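Local atomic coordinates of esterase D (Cellvibrio japonicus, PDB entry 2W46), a protein that probably takes part in breaking down plant cell walls, here represented by its calcium-containing family 35 carbohydrate-binding module. Residues 50-55 against 136-141. Numbering follows the deposited sequence.
Sequences IDATSS and GTVRAG
D51 and R139 form a hydrogen-bonded antiparallel pair in which each residue uses both its own N-H and its own C=O. D51 N donates to R139 O over 2.8 Å, tilted 21° out of the carbonyl plane, and R139 N returns a bond to D51 O at 3.0 Å, this time in the plane of the carbonyl. Each of these oxygens also receives a CA-H...O contact, D51 O from V138 CA and R139 O from I50 CA. Two residues on, past the non-hydrogen-bonded pair A52-V138, where strand 50-52 has already given way to a loop, T53 N still reaches T137 O at 3.1 Å, with an N-H...O angle of 167°. These bonds add the short C-terminal strand 138-140 to the end of strand 45-52, in the beta-sandwich of the carbohydrate-binding module; on the other side of strand 45-52, the backbone of A52 bonds to G111 of strand 111-119.

The side chains of D51 and R139 lie on the same face but stay 4.5 Å apart between OD2 and NH1, too far for a salt bridge. Water 1 joins them instead, donating to D51 OD2 and accepting a weak bond from R139 NH1. The extended R139 chain also brings NH1 to within 3.4 Å of T53 CG2, while T137 CG2 lies over one guanidinium face, towards its rim. With chi1 of T53 at 62°, OG1 sits between backbone N and carbonyl carbon and turns towards T137, where water 2 binds it and accepts from T137 N and, weakly, from S54 N.

On the opposite, buried face I50 and V138 run side by side, I50 CG2 meeting V138 CB at 3.8 Å, and both side chains rest on V133 of strand 127-134.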
loop_
_atom_site.group_PDB
_atom_site.type_symbol
_atom_site.label_atom_id
_atom_site.label_comp_id
_atom_site.label_asym_id
_atom_site.label_seq_id
_atom_site.Cartn_x
_atom_site.Cartn_y
_atom_site.Cartn_z
ATOM N N ILE A 50 -5.910 9.451 1.643
ATOM C CA ILE A 50 -5.617 10.010 2.951
ATOM C C ILE A 50 -5.863 11.538 2.917
ATOM O O ILE A 50 -5.394 12.239 1.995
ATOM C CB ILE A 50 -4.121 9.749 3.280
ATOM C CG1 ILE A 50 -3.825 8.244 3.369
ATOM C CG2 ILE A 50 -3.696 10.432 4.580
ATOM C CD1 ILE A 50 -2.402 7.963 2.896
ATOM N N ASP A 51 -6.565 12.037 3.933
ATOM C CA ASP A 51 -6.719 13.487 4.130
ATOM C C ASP A 51 -5.706 13.915 5.202
ATOM O O ASP A 51 -5.665 13.331 6.282
ATOM C CB ASP A 51 -8.168 13.798 4.589
ATOM C CG ASP A 51 -8.416 15.284 4.733
ATOM O OD1 ASP A 51 -8.839 15.918 3.745
ATOM O OD2 ASP A 51 -8.142 15.808 5.818
ATOM N N ALA A 52 -4.892 14.920 4.890
ATOM C CA ALA A 52 -3.929 15.491 5.820
ATOM C C ALA A 52 -4.377 16.903 6.146
ATOM O O ALA A 52 -4.704 17.687 5.239
ATOM C CB ALA A 52 -2.520 15.521 5.178
ATOM N N THR A 53 -4.415 17.236 7.427
ATOM C CA THR A 53 -4.830 18.584 7.808
ATOM C C THR A 53 -3.768 19.642 7.501
ATOM O O THR A 53 -4.093 20.837 7.392
ATOM C CB THR A 53 -5.207 18.636 9.274
ATOM O OG1 THR A 53 -4.049 18.308 10.059
ATOM C CG2 THR A 53 -6.314 17.640 9.573
ATOM N N SER A 54 -2.504 19.218 7.392
ATOM C CA SER A 54 -1.396 20.075 6.963
ATOM C C SER A 54 -0.440 19.313 6.044
ATOM O O SER A 54 -0.306 18.086 6.154
ATOM C CB SER A 54 -0.629 20.629 8.167
ATOM O OG SER A 54 -1.410 21.635 8.811
ATOM N N SER A 55 0.211 20.030 5.129
ATOM C CA SER A 55 1.229 19.383 4.270
ATOM C C SER A 55 2.405 19.072 5.164
ATOM O O SER A 55 2.572 19.722 6.220
ATOM C CB SER A 55 1.660 20.293 3.134
ATOM O OG SER A 55 2.040 21.554 3.635
ATOM N N GLY A 136 1.566 14.166 11.779
ATOM C CA GLY A 136 0.506 15.191 11.966
ATOM C C GLY A 136 -0.842 14.505 12.123
ATOM O O GLY A 136 -0.950 13.484 12.813
ATOM N N THR A 137 -1.872 15.067 11.494
ATOM C CA THR A 137 -3.237 14.567 11.595
ATOM C C THR A 137 -3.685 14.068 10.238
ATOM O O THR A 137 -3.809 14.838 9.295
ATOM C CB THR A 137 -4.217 15.645 12.112
ATOM O OG1 THR A 137 -3.798 16.043 13.421
ATOM C CG2 THR A 137 -5.658 15.089 12.173
ATOM N N VAL A 138 -3.910 12.762 10.153
ATOM C CA VAL A 138 -4.291 12.131 8.904
ATOM C C VAL A 138 -5.477 11.209 9.172
ATOM O O VAL A 138 -5.529 10.520 10.203
ATOM C CB VAL A 138 -3.130 11.318 8.276
ATOM C CG1 VAL A 138 -2.077 12.275 7.650
ATOM C CG2 VAL A 138 -2.486 10.362 9.307
ATOM N N ARG A 139 -6.430 11.222 8.246
ATOM C CA ARG A 139 -7.638 10.432 8.341
ATOM C C ARG A 139 -7.916 9.871 6.956
ATOM O O ARG A 139 -7.289 10.293 5.966
ATOM C CB ARG A 139 -8.814 11.327 8.754
ATOM C CG ARG A 139 -8.662 12.057 10.063
ATOM C CD ARG A 139 -9.894 12.914 10.281
ATOM N NE ARG A 139 -9.801 13.834 11.430
ATOM C CZ ARG A 139 -9.388 15.105 11.365
ATOM N NH1 ARG A 139 -8.973 15.633 10.219
ATOM N NH2 ARG A 139 -9.370 15.842 12.465
ATOM N N ALA A 140 -8.858 8.925 6.862
ATOM C CA ALA A 140 -9.325 8.469 5.541
ATOM C C ALA A 140 -9.725 9.626 4.638
ATOM O O ALA A 140 -10.496 10.515 5.049
ATOM C CB ALA A 140 -10.511 7.463 5.667
ATOM N N GLY A 141 -9.212 9.602 3.404
ATOM C CA GLY A 141 -9.578 10.591 2.386
ATOM C C GLY A 141 -10.754 10.184 1.507
ATOM O O GLY A 141 -11.532 9.297 1.851
HETATM O O HOH W 1 -7.434 14.923 8.299
HETATM O O HOH W 2 -1.490 17.432 9.772
#